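Local structure of erythromycin B/D C-12 hydroxylase (Saccharopolyspora erythraea, 2XFH) at residues 288-293 with 311-316; 18-23 with 46-51; 153-158 with 194-199. The protein hydroxylates the macrolactone ring of erythromycin D at C-12 to give erythromycin C, as a monomeric heme-dependent cytochrome P450 monooxygenase of erythromycin biosynthesis. The protein carries 1 engineered substitution. One frame throughout, in Å; residues are numbered along the deposited sequence.

Interaction 1: 288-293 with 311-316; sequences FPQMQR and MVNTWV. With HEM (protoporphyrin IX containing Fe), chain B; CL6 (1-[(2-chlorophenyl)(diphenyl)methyl]-1H-imidazole), chain C.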
loop_
_atom_site.group_PDB
_atom_site.type_symbol
_atom_site.label_atom_id
_atom_site.label_comp_id
_atom_site.label_asym_id
_atom_site.label_seq_id
_atom_site.Cartn_x
_atom_site.Cartn_y
_atom_site.Cartn_z
ATOM N N PHE A 288 1.992 4.941 1.855
ATOM C CA PHE A 288 1.791 5.125 3.301
ATOM C C PHE A 288 2.918 5.921 3.965
ATOM O O PHE A 288 3.987 5.366 4.287
ATOM C CB PHE A 288 1.644 3.772 4.010
ATOM C CG PHE A 288 0.573 2.913 3.421
ATOM C CD1 PHE A 288 0.897 1.808 2.654
ATOM C CD2 PHE A 288 -0.753 3.249 3.593
ATOM C CE1 PHE A 288 -0.072 1.022 2.082
ATOM C CE2 PHE A 288 -1.756 2.457 3.039
ATOM C CZ PHE A 288 -1.414 1.341 2.278
ATOM N N PRO A 289 2.692 7.216 4.195
ATOM C CA PRO A 289 3.713 8.029 4.868
ATOM C C PRO A 289 4.046 7.640 6.316
ATOM O O PRO A 289 5.120 8.002 6.802
ATOM C CB PRO A 289 3.105 9.453 4.866
ATOM C CG PRO A 289 2.025 9.428 3.899
ATOM C CD PRO A 289 1.489 8.011 3.880
ATOM N N GLN A 290 3.158 6.920 7.008
ATOM C CA GLN A 290 3.382 6.597 8.416
ATOM C C GLN A 290 2.957 5.169 8.772
ATOM O O GLN A 290 2.130 4.567 8.078
ATOM C CB GLN A 290 2.703 7.633 9.321
ATOM C CG GLN A 290 1.234 7.873 9.001
ATOM C CD GLN A 290 0.757 9.278 9.353
ATOM O OE1 GLN A 290 0.973 9.768 10.467
ATOM N NE2 GLN A 290 0.075 9.917 8.408
ATOM N N MET A 291 3.558 4.635 9.829
ATOM C CA MET A 291 3.192 3.349 10.421
ATOM C C MET A 291 3.114 3.582 11.934
ATOM O O MET A 291 3.686 4.529 12.431
ATOM C CB MET A 291 4.240 2.301 10.085
ATOM C CG MET A 291 4.613 2.263 8.595
ATOM S SD MET A 291 6.276 1.700 8.300
ATOM C CE MET A 291 6.244 0.086 9.081
ATOM N N GLN A 292 2.377 2.740 12.659
ATOM C CA GLN A 292 2.226 2.955 14.085
ATOM C C GLN A 292 2.732 1.770 14.899
ATOM O O GLN A 292 2.716 0.638 14.435
ATOM C CB GLN A 292 0.774 3.320 14.450
ATOM C CG GLN A 292 0.415 4.799 14.162
ATOM C CD GLN A 292 -0.163 5.021 12.768
ATOM O OE1 GLN A 292 -1.358 4.833 12.545
ATOM N NE2 GLN A 292 0.678 5.436 11.832
ATOM N N ARG A 293 3.199 2.073 16.103
ATOM C CA ARG A 293 3.685 1.076 17.070
ATOM C C ARG A 293 3.159 1.542 18.427
ATOM O O ARG A 293 2.721 2.696 18.561
ATOM C CB ARG A 293 5.223 1.019 17.089
ATOM C CG ARG A 293 5.862 0.552 15.736
ATOM C CD ARG A 293 5.372 -0.861 15.396
ATOM N NE ARG A 293 6.048 -1.494 14.266
ATOM C CZ ARG A 293 5.541 -1.625 13.040
ATOM N NH1 ARG A 293 4.340 -1.138 12.717
ATOM N NH2 ARG A 293 6.251 -2.251 12.124
ATOM N N MET A 311 1.320 5.389 21.841
ATOM C CA MET A 311 1.484 5.147 20.421
ATOM C C MET A 311 2.613 5.990 19.869
ATOM O O MET A 311 2.802 7.157 20.276
ATOM C CB MET A 311 0.167 5.324 19.632
ATOM C CG MET A 311 -0.863 6.285 20.235
ATOM S SD MET A 311 -2.547 6.126 19.564
ATOM C CE MET A 311 -3.503 6.838 20.907
ATOM N N VAL A 312 3.375 5.359 18.983
ATOM C CA VAL A 312 4.487 5.962 18.302
ATOM C C VAL A 312 4.241 5.877 16.781
ATOM O O VAL A 312 3.902 4.822 16.238
ATOM C CB VAL A 312 5.831 5.258 18.697
ATOM C CG1 VAL A 312 7.020 5.916 17.972
ATOM C CG2 VAL A 312 6.052 5.302 20.195
ATOM N N ASN A 313 4.428 7.002 16.104
ATOM C CA ASN A 313 4.217 7.087 14.669
ATOM C C ASN A 313 5.568 7.229 13.960
ATOM O O ASN A 313 6.315 8.193 14.200
ATOM C CB ASN A 313 3.284 8.276 14.386
ATOM C CG ASN A 313 2.633 8.217 13.019
ATOM O OD1 ASN A 313 1.724 7.417 12.766
ATOM N ND2 ASN A 313 3.051 9.112 12.147
ATOM N N THR A 314 5.881 6.268 13.100
ATOM C CA THR A 314 7.114 6.342 12.313
ATOM C C THR A 314 6.814 6.921 10.944
ATOM O O THR A 314 6.102 6.326 10.171
ATOM C CB THR A 314 7.797 4.968 12.159
ATOM O OG1 THR A 314 6.871 4.011 11.613
ATOM C CG2 THR A 314 8.346 4.475 13.507
ATOM N N TRP A 315 7.357 8.095 10.663
ATOM C CA TRP A 315 7.094 8.768 9.414
ATOM C C TRP A 315 8.049 8.300 8.326
ATOM O O TRP A 315 9.140 8.867 8.152
ATOM C CB TRP A 315 7.173 10.285 9.584
ATOM C CG TRP A 315 6.000 10.869 10.287
ATOM C CD1 TRP A 315 5.819 10.981 11.634
ATOM C CD2 TRP A 315 4.829 11.415 9.670
ATOM N NE1 TRP A 315 4.592 11.565 11.895
ATOM C CE2 TRP A 315 3.974 11.849 10.705
ATOM C CE3 TRP A 315 4.422 11.578 8.336
ATOM C CZ2 TRP A 315 2.734 12.456 10.448
ATOM C CZ3 TRP A 315 3.186 12.179 8.081
ATOM C CH2 TRP A 315 2.369 12.617 9.137
ATOM N N VAL A 316 7.646 7.239 7.627
ATOM C CA VAL A 316 8.334 6.766 6.399
ATOM C C VAL A 316 8.576 7.898 5.379
ATOM O O VAL A 316 9.657 7.999 4.762
ATOM C CB VAL A 316 7.493 5.628 5.726
ATOM C CG1 VAL A 316 7.871 5.430 4.239
ATOM C CG2 VAL A 316 7.643 4.340 6.513
HETATM C CHA HEM B . 2.625 -4.765 5.332
HETATM C CHB HEM B . 3.174 -1.048 2.313
HETATM C CHC HEM B . 1.304 -3.532 -1.354
HETATM C CHD HEM B . 0.016 -6.917 1.862
HETATM C C1A HEM B . 3.000 -3.565 4.804
HETATM C C2A HEM B . 3.745 -2.538 5.474
HETATM C C3A HEM B . 3.874 -1.503 4.651
HETATM C C4A HEM B . 3.222 -1.858 3.421
HETATM C CMA HEM B . 4.647 -0.169 4.932
HETATM C CAA HEM B . 4.316 -2.657 6.891
HETATM C CBA HEM B . 3.289 -2.344 7.960
HETATM C CGA HEM B . 3.912 -2.416 9.334
HETATM O O1A HEM B . 5.153 -2.542 9.480
HETATM O O2A HEM B . 3.176 -2.264 10.336
HETATM C C1B HEM B . 2.771 -1.389 1.057
HETATM C C2B HEM B . 2.913 -0.596 -0.157
HETATM C C3B HEM B . 2.377 -1.317 -1.171
HETATM C C4B HEM B . 1.911 -2.557 -0.621
HETATM C CMB HEM B . 3.537 0.814 -0.274
HETATM C CAB HEM B . 2.230 -1.017 -2.685
HETATM C CBB HEM B . 2.916 -0.096 -3.393
HETATM C C1C HEM B . 0.764 -4.677 -0.816
HETATM C C2C HEM B . 0.095 -5.732 -1.543
HETATM C C3C HEM B . -0.240 -6.667 -0.641
HETATM C C4C HEM B . 0.181 -6.229 0.669
HETATM C CMC HEM B . -0.128 -5.776 -3.065
HETATM C CAC HEM B . -0.958 -7.956 -0.983
HETATM C CBC HEM B . -0.736 -9.028 -0.199
HETATM C C1D HEM B . 0.592 -6.706 3.083
HETATM C C2D HEM B . 0.468 -7.552 4.249
HETATM C C3D HEM B . 1.253 -6.840 5.335
HETATM C C4D HEM B . 1.804 -5.662 4.710
HETATM C CMD HEM B . -0.313 -8.878 4.416
HETATM C CAD HEM B . 1.513 -7.285 6.764
HETATM C CBD HEM B . 2.907 -7.963 6.751
HETATM C CGD HEM B . 3.258 -8.377 8.163
HETATM O O1D HEM B . 2.662 -7.824 9.142
HETATM O O2D HEM B . 4.138 -9.272 8.329
HETATM N NA HEM B . 2.687 -3.125 3.540
HETATM N NB HEM B . 2.165 -2.568 0.752
HETATM N NC HEM B . 0.816 -5.011 0.514
HETATM N ND HEM B . 1.391 -5.621 3.403
HETATM FE FE HEM B . 1.814 -4.092 2.046
HETATM CL CLAY CL6 C . -4.710 -3.250 3.381
HETATM C CAX CL6 C . -4.560 -1.582 4.005
HETATM C CAV CL6 C . -5.615 -0.718 3.699
HETATM C CAT CL6 C . -5.589 0.603 4.144
HETATM C CAS CL6 C . -4.496 1.071 4.870
HETATM C CAU CL6 C . -3.440 0.199 5.180
HETATM C CAW CL6 C . -3.453 -1.138 4.754
HETATM C CAR CL6 C . -2.271 -2.039 5.089
HETATM C CAC CL6 C . -2.809 -3.318 5.695
HETATM C CAE CL6 C . -2.310 -4.556 5.328
HETATM C CAF CL6 C . -2.815 -5.747 5.858
HETATM C CAD CL6 C . -3.824 -5.680 6.810
HETATM C CAB CL6 C . -4.337 -4.446 7.189
HETATM C CAA CL6 C . -3.837 -3.266 6.652
HETATM N NAO CL6 C . -1.510 -2.366 3.825
HETATM C CAM CL6 C . -0.320 -2.931 3.851
HETATM N NAN CL6 C . 0.020 -3.119 2.554
HETATM C CAQ CL6 C . -0.966 -2.655 1.755
HETATM C CAP CL6 C . -1.983 -2.186 2.590
HETATM C CAL CL6 C . -1.325 -1.318 6.049
HETATM C CAK CL6 C . -0.484 -0.297 5.563
HETATM C CAI CL6 C . 0.383 0.368 6.432
HETATM C CAG CL6 C . 0.410 0.038 7.792
HETATM C CAH CL6 C . -0.422 -0.974 8.294
HETATM C CAJ CL6 C . -1.281 -1.641 7.419
#
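Met-291 and Thr-314, and after them Arg-293 and Val-312, face each other as hydrogen-bonded antiparallel pairs, and their backbone bonds join the two strands. The straightest runs from Val-312 N to Arg-293 O, 2.8 Å long. Between these pairs Gln-292 and Asn-313 form a non-hydrogen-bonded pair.

Polar side chains meet on the Gln-290, Gln-292 and Asn-313 face. Asn-313 ND2 donates to Gln-290 OE1 (2.8 Å), bent at 138° and with the two amide planes 63° apart. That same OE1 lies 3.2 Å above the Trp-315 ring plane, toward the rim. The indole nitrogen is hydrogen-bonded to His-52.

An apolar contact lies where Met-291, on the other face, meets Val-316 at the start of the next helix: Met-291 SD is 3.5 Å from Val-316 CG2.

Arg-293, also on the Met-291 face and folded back at chi2 (-60°), brings its guanidinium edge-on to a heme propionate: NH1 donates a hydrogen bond to O2A at 2.9 Å. NH1 also donates to Gln-292 O at 3.0 Å, which helps to fix the group's rotation. A phenyl of the bound azole CL6 turns its edge to the Phe-288 ring, with CAK over the ring centre; CL6 NAN coordinates heme FE at 2.1 Å. Substrate-binding Gln-292 and heme-binding Arg-293 thus share a strand; such a propionate-binding arginine beside the distal pocket is characteristic of the cytochrome P450 fold.

Interaction 2: 18-23 with 46-51; sequences IDEVPG and DRYGVW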
loop_
_atom_site.group_PDB
_atom_site.type_symbol
_atom_site.label_atom_id
_atom_site.label_comp_id
_atom_site.label_asym_id
_atom_site.label_seq_id
_atom_site.Cartn_x
_atom_site.Cartn_y
_atom_site.Cartn_z
ATOM N N ILE A 18 3.614 23.758 17.554
ATOM C CA ILE A 18 3.275 23.091 18.850
ATOM C C ILE A 18 1.920 22.371 18.721
ATOM O O ILE A 18 1.647 21.394 19.444
ATOM C CB ILE A 18 3.318 24.130 20.036
ATOM C CG1 ILE A 18 4.745 24.691 20.193
ATOM C CG2 ILE A 18 2.781 23.529 21.358
ATOM C CD1 ILE A 18 4.928 25.725 21.300
ATOM N N ASP A 19 1.130 22.816 17.734
ATOM C CA ASP A 19 -0.284 22.440 17.613
ATOM C C ASP A 19 -0.565 21.145 16.831
ATOM O O ASP A 19 -0.606 20.059 17.421
ATOM C CB ASP A 19 -1.105 23.615 17.039
ATOM C CG ASP A 19 -2.619 23.387 17.126
ATOM O OD1 ASP A 19 -3.127 23.049 18.222
ATOM O OD2 ASP A 19 -3.305 23.564 16.094
ATOM N N GLU A 20 -0.753 21.271 15.510
ATOM C CA GLU A 20 -1.386 20.207 14.720
ATOM C C GLU A 20 -0.504 19.577 13.644
ATOM O O GLU A 20 0.413 20.211 13.115
ATOM C CB GLU A 20 -2.696 20.712 14.095
ATOM C CG GLU A 20 -3.915 20.672 15.022
ATOM C CD GLU A 20 -4.533 19.284 15.144
ATOM O OE1 GLU A 20 -4.795 18.851 16.282
ATOM O OE2 GLU A 20 -4.754 18.617 14.111
ATOM N N VAL A 21 -0.786 18.308 13.339
ATOM C CA VAL A 21 -0.144 17.581 12.236
ATOM C C VAL A 21 -0.838 17.991 10.933
ATOM O O VAL A 21 -2.060 17.850 10.825
ATOM C CB VAL A 21 -0.277 16.034 12.395
ATOM C CG1 VAL A 21 0.540 15.314 11.327
ATOM C CG2 VAL A 21 0.153 15.579 13.779
ATOM N N PRO A 22 -0.073 18.513 9.943
ATOM C CA PRO A 22 -0.704 18.961 8.692
ATOM C C PRO A 22 -1.246 17.766 7.923
ATOM O O PRO A 22 -0.714 16.657 8.050
ATOM C CB PRO A 22 0.434 19.644 7.919
ATOM C CG PRO A 22 1.692 19.147 8.522
ATOM C CD PRO A 22 1.389 18.692 9.931
ATOM N N GLY A 23 -2.315 17.988 7.163
ATOM C CA GLY A 23 -2.989 16.914 6.444
ATOM C C GLY A 23 -2.174 16.398 5.271
ATOM O O GLY A 23 -1.224 17.049 4.823
ATOM N N ASP A 46 2.558 14.841 20.277
ATOM C CA ASP A 46 1.443 15.701 19.867
ATOM C C ASP A 46 0.389 15.879 20.981
ATOM O O ASP A 46 0.467 15.262 22.050
ATOM C CB ASP A 46 0.831 15.214 18.529
ATOM C CG ASP A 46 0.025 13.892 18.656
ATOM O OD1 ASP A 46 -0.349 13.481 19.776
ATOM O OD2 ASP A 46 -0.223 13.264 17.606
ATOM N N ARG A 47 -0.620 16.701 20.712
ATOM C CA ARG A 47 -1.609 17.026 21.727
ATOM C C ARG A 47 -2.455 15.849 22.200
ATOM O O ARG A 47 -3.097 15.942 23.257
ATOM C CB ARG A 47 -2.511 18.153 21.236
ATOM C CG ARG A 47 -3.503 17.749 20.170
ATOM C CD ARG A 47 -4.711 18.652 20.300
ATOM N NE ARG A 47 -5.093 19.245 19.023
ATOM C CZ ARG A 47 -5.730 20.409 18.900
ATOM N NH1 ARG A 47 -6.046 21.123 19.984
ATOM N NH2 ARG A 47 -6.043 20.864 17.689
ATOM N N TYR A 48 -2.454 14.754 21.437
ATOM C CA TYR A 48 -3.176 13.534 21.792
ATOM C C TYR A 48 -2.292 12.504 22.507
ATOM O O TYR A 48 -2.716 11.380 22.757
ATOM C CB TYR A 48 -3.834 12.925 20.539
ATOM C CG TYR A 48 -4.553 13.968 19.712
ATOM C CD1 TYR A 48 -5.721 14.563 20.184
ATOM C CD2 TYR A 48 -4.044 14.393 18.483
ATOM C CE1 TYR A 48 -6.372 15.539 19.464
ATOM C CE2 TYR A 48 -4.702 15.368 17.736
ATOM C CZ TYR A 48 -5.868 15.936 18.238
ATOM O OH TYR A 48 -6.533 16.908 17.533
ATOM N N GLY A 49 -1.060 12.885 22.828
ATOM C CA GLY A 49 -0.098 11.941 23.445
ATOM C C GLY A 49 0.440 10.875 22.490
ATOM O O GLY A 49 0.826 9.775 22.941
ATOM N N VAL A 50 0.433 11.162 21.191
ATOM C CA VAL A 50 1.049 10.273 20.181
ATOM C C VAL A 50 2.417 10.825 19.853
ATOM O O VAL A 50 2.576 12.043 19.720
ATOM C CB VAL A 50 0.220 10.141 18.888
ATOM C CG1 VAL A 50 0.925 9.225 17.859
ATOM C CG2 VAL A 50 -1.159 9.585 19.174
ATOM N N TRP A 51 3.397 9.929 19.770
ATOM C CA TRP A 51 4.800 10.301 19.580
ATOM C C TRP A 51 5.237 10.099 18.130
ATOM O O TRP A 51 5.138 9.004 17.593
ATOM C CB TRP A 51 5.685 9.467 20.518
ATOM C CG TRP A 51 5.562 9.877 21.983
ATOM C CD1 TRP A 51 4.575 9.519 22.856
ATOM C CD2 TRP A 51 6.466 10.714 22.718
ATOM N NE1 TRP A 51 4.804 10.086 24.094
ATOM C CE2 TRP A 51 5.958 10.827 24.036
ATOM C CE3 TRP A 51 7.655 11.379 22.392
ATOM C CZ2 TRP A 51 6.601 11.583 25.028
ATOM C CZ3 TRP A 51 8.295 12.108 23.368
ATOM C CH2 TRP A 51 7.760 12.219 24.679
#
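The guanidinium of Arg-47 is approached from two directions: Asp-19 OD1 stands 3.6 Å above one face, offset toward the rim, while Glu-20 OE1 lies in its plane at the edge. The ring of Tyr-48 is covered on one face by the aliphatic part of Arg-47, whose CG sits over the ring centre, and its hydroxyl reaches the same Glu-20 oxygen. Together Asp-19, Glu-20 and Arg-47 form a surface salt-bridge network between the N-terminal loop and a type I beta turn, Asp-46 to Gly-49, that links strands 43-45 and 51-53.

The two acidic groups are used differently. Arg-47 grips Glu-20 side-on, with NE and NH2 both directed to OE1 at 2.8 Å. NE meets that oxygen nearly end-on to its C-O bond, whereas NH2 comes from above the carboxylate plane. Glu-20 curls to reach this place, bent at chi2 (-79°). Tyr-48 OH adds a weak hydrogen bond to OE1 of Glu-20 at 2.9 Å, with ring and carboxylate planes 76° apart. Asp-19 contributes charge alone: its OD1 is a long 3.7 Å from Arg-47 NH2, with no N-H aimed at it.

Next along the loop, Val-21 packs on Trp-33 of helix 27-40 and on Trp-44 and Trp-315, bringing the loop against the sheet. The turn is held by Asp-46, whose OD2 is hydrogen-bonded to His-52. In an Asx turn, Asp-46 OD1 accepts from Tyr-48 N at 3.0 Å; Val-50 N reaches the same oxygen, Asp-46 OD1, at 2.8 Å from the opposite face of the carboxylate plane.

Interaction 3: 153-158 with 194-199; sequences GLPPMD and TAYLKA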
loop_
_atom_site.group_PDB
_atom_site.type_symbol
_atom_site.label_atom_id
_atom_site.label_comp_id
_atom_site.label_asym_id
_atom_site.label_seq_id
_atom_site.Cartn_x
_atom_site.Cartn_y
_atom_site.Cartn_z
ATOM N N GLY A 153 -9.808 -17.197 -6.860
ATOM C CA GLY A 153 -10.645 -18.216 -7.482
ATOM C C GLY A 153 -12.124 -17.879 -7.520
ATOM O O GLY A 153 -12.973 -18.778 -7.511
ATOM N N LEU A 154 -12.448 -16.591 -7.565
ATOM C CA LEU A 154 -13.861 -16.197 -7.506
ATOM C C LEU A 154 -14.531 -16.265 -8.881
ATOM O O LEU A 154 -13.933 -15.891 -9.884
ATOM C CB LEU A 154 -14.022 -14.795 -6.921
ATOM C CG LEU A 154 -13.329 -14.443 -5.609
ATOM C CD1 LEU A 154 -13.640 -12.979 -5.283
ATOM C CD2 LEU A 154 -13.698 -15.363 -4.448
ATOM N N PRO A 155 -15.788 -16.744 -8.933
ATOM C CA PRO A 155 -16.492 -16.826 -10.222
ATOM C C PRO A 155 -16.590 -15.423 -10.818
ATOM O O PRO A 155 -16.887 -14.491 -10.082
ATOM C CB PRO A 155 -17.867 -17.341 -9.817
ATOM C CG PRO A 155 -17.617 -18.093 -8.526
ATOM C CD PRO A 155 -16.617 -17.247 -7.821
ATOM N N PRO A 156 -16.307 -15.265 -12.128
ATOM C CA PRO A 156 -16.330 -13.940 -12.747
ATOM C C PRO A 156 -17.606 -13.166 -12.416
ATOM O O PRO A 156 -17.590 -11.941 -12.332
ATOM C CB PRO A 156 -16.294 -14.257 -14.243
ATOM C CG PRO A 156 -15.541 -15.534 -14.326
ATOM C CD PRO A 156 -15.971 -16.318 -13.108
ATOM N N MET A 157 -18.706 -13.883 -12.202
ATOM C CA MET A 157 -19.988 -13.225 -11.927
ATOM C C MET A 157 -19.990 -12.486 -10.579
ATOM O O MET A 157 -20.825 -11.587 -10.361
ATOM C CB MET A 157 -21.145 -14.229 -12.002
ATOM C CG MET A 157 -21.356 -15.026 -10.735
ATOM S SD MET A 157 -22.435 -16.455 -10.924
ATOM C CE MET A 157 -21.328 -17.605 -11.748
ATOM N N ASP A 158 -19.052 -12.841 -9.691
ATOM C CA ASP A 158 -18.965 -12.250 -8.343
ATOM C C ASP A 158 -18.070 -11.008 -8.266
ATOM O O ASP A 158 -18.029 -10.323 -7.235
ATOM C CB ASP A 158 -18.432 -13.295 -7.362
ATOM C CG ASP A 158 -19.433 -14.405 -7.083
ATOM O OD1 ASP A 158 -20.511 -14.398 -7.705
ATOM O OD2 ASP A 158 -19.153 -15.267 -6.229
ATOM N N THR A 194 -16.549 -9.781 4.251
ATOM C CA THR A 194 -15.913 -10.817 5.054
ATOM C C THR A 194 -16.796 -12.056 5.081
ATOM O O THR A 194 -16.291 -13.157 4.908
ATOM C CB THR A 194 -15.596 -10.327 6.463
ATOM O OG1 THR A 194 -14.650 -9.252 6.374
ATOM C CG2 THR A 194 -14.993 -11.445 7.307
ATOM N N ALA A 195 -18.106 -11.859 5.260
ATOM C CA ALA A 195 -19.086 -12.938 5.174
ATOM C C ALA A 195 -18.903 -13.707 3.882
ATOM O O ALA A 195 -18.783 -14.933 3.910
ATOM C CB ALA A 195 -20.521 -12.399 5.280
ATOM N N TYR A 196 -18.868 -12.984 2.753
ATOM C CA TYR A 196 -18.684 -13.576 1.420
ATOM C C TYR A 196 -17.438 -14.442 1.315
ATOM O O TYR A 196 -17.482 -15.575 0.790
ATOM C CB TYR A 196 -18.640 -12.458 0.355
ATOM C CG TYR A 196 -18.251 -12.943 -1.016
ATOM C CD1 TYR A 196 -19.198 -13.471 -1.878
ATOM C CD2 TYR A 196 -16.920 -12.870 -1.452
ATOM C CE1 TYR A 196 -18.846 -13.922 -3.137
ATOM C CE2 TYR A 196 -16.560 -13.326 -2.692
ATOM C CZ TYR A 196 -17.517 -13.868 -3.523
ATOM O OH TYR A 196 -17.154 -14.311 -4.767
ATOM N N LEU A 197 -16.323 -13.922 1.807
ATOM C CA LEU A 197 -15.060 -14.643 1.662
ATOM C C LEU A 197 -15.065 -15.877 2.552
ATOM O O LEU A 197 -14.579 -16.909 2.141
ATOM C CB LEU A 197 -13.858 -13.737 1.957
ATOM C CG LEU A 197 -13.521 -12.872 0.736
ATOM C CD1 LEU A 197 -12.551 -11.733 1.065
ATOM C CD2 LEU A 197 -12.970 -13.743 -0.410
ATOM N N LYS A 198 -15.636 -15.755 3.752
ATOM C CA LYS A 198 -15.731 -16.859 4.702
ATOM C C LYS A 198 -16.528 -18.001 4.101
ATOM O O LYS A 198 -16.176 -19.174 4.296
ATOM C CB LYS A 198 -16.359 -16.386 6.032
ATOM C CG LYS A 198 -16.298 -17.409 7.176
ATOM C CD LYS A 198 -16.756 -16.848 8.524
ATOM C CE LYS A 198 -16.714 -17.933 9.579
ATOM N NZ LYS A 198 -17.537 -17.571 10.793
ATOM N N ALA A 199 -17.616 -17.662 3.405
ATOM C CA ALA A 199 -18.408 -18.655 2.667
ATOM C C ALA A 199 -17.616 -19.301 1.526
ATOM O O ALA A 199 -17.812 -20.478 1.238
ATOM C CB ALA A 199 -19.719 -18.053 2.135
#
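Residues 153-158 form the link between helices 142-152 and 159-172, and they lie beside a regular helical segment, 194-199, of helix 182-206. The backbones stay well apart, with the CA atoms of Leu-154 and Leu-197 separated by 9.4 Å, and side chains make the whole connection. Gly-153, at positive phi, ends the first helix in a Schellman motif. Leu-154, Pro-155 and Pro-156 follow, and Asp-158 N bonds back to Pro-155 O at 2.8 Å, tightening the link as it approaches the next helix.

Tyr-196 spans most of the gap. With CG anti to the backbone N (chi1 171°), its ring extends from the helix toward the link, where its hydroxyl OH donates to Asp-158 OD2 at 2.7 Å. The oxygen lies at the edge of the ring, in its plane, but the carboxylate is turned 72° from that plane. The hydroxyl uses the anti side of OD2, only 17° out of the carboxylate plane.

Leu-154 approaches Tyr-196 from the opposite direction. Both of its methyls contact the other side of the phenol end, CD2 lying 3.6 Å from Tyr-196 OH and CD1 3.9 Å from Tyr-196 CE2, so hydrocarbon borders the hydroxyl on the Leu-154 side. A looser apolar contact joins CD2 of Leu-154 to CD2 of Leu-197 at 4.4 Å.

This is structural packing away from the annotated sites. Leu-154 and Leu-197 both rest on Phe-162 of helix 159-172, Leu-197 also packs on Ala-232 and Thr-236 of helix 228-259, and Arg-204, farther along helix 182-206, hydrogen-bonds to Gly-153 O.

In the fold
From the N terminus, interaction 2 comes first, closing a loop that holds helix 27-40 and strand 43-45. Interaction 3 then spans 159-172 and the start of helix 182-206, and interaction 1 closes the short strand-rich excursion between 293 and 311. The three follow in series; none nests within or crosses another. Interactions 1 and 2 nevertheless touch, because Trp-51 is probably hydrogen-bonded to Met-311 and Asn-313, placing strand 51-53 beside strand 311-315 in one mixed sheet. Interaction 3 belongs to the helical part, its centre about 33 Å from that of interaction 1, on the opposite side of the chain's centre.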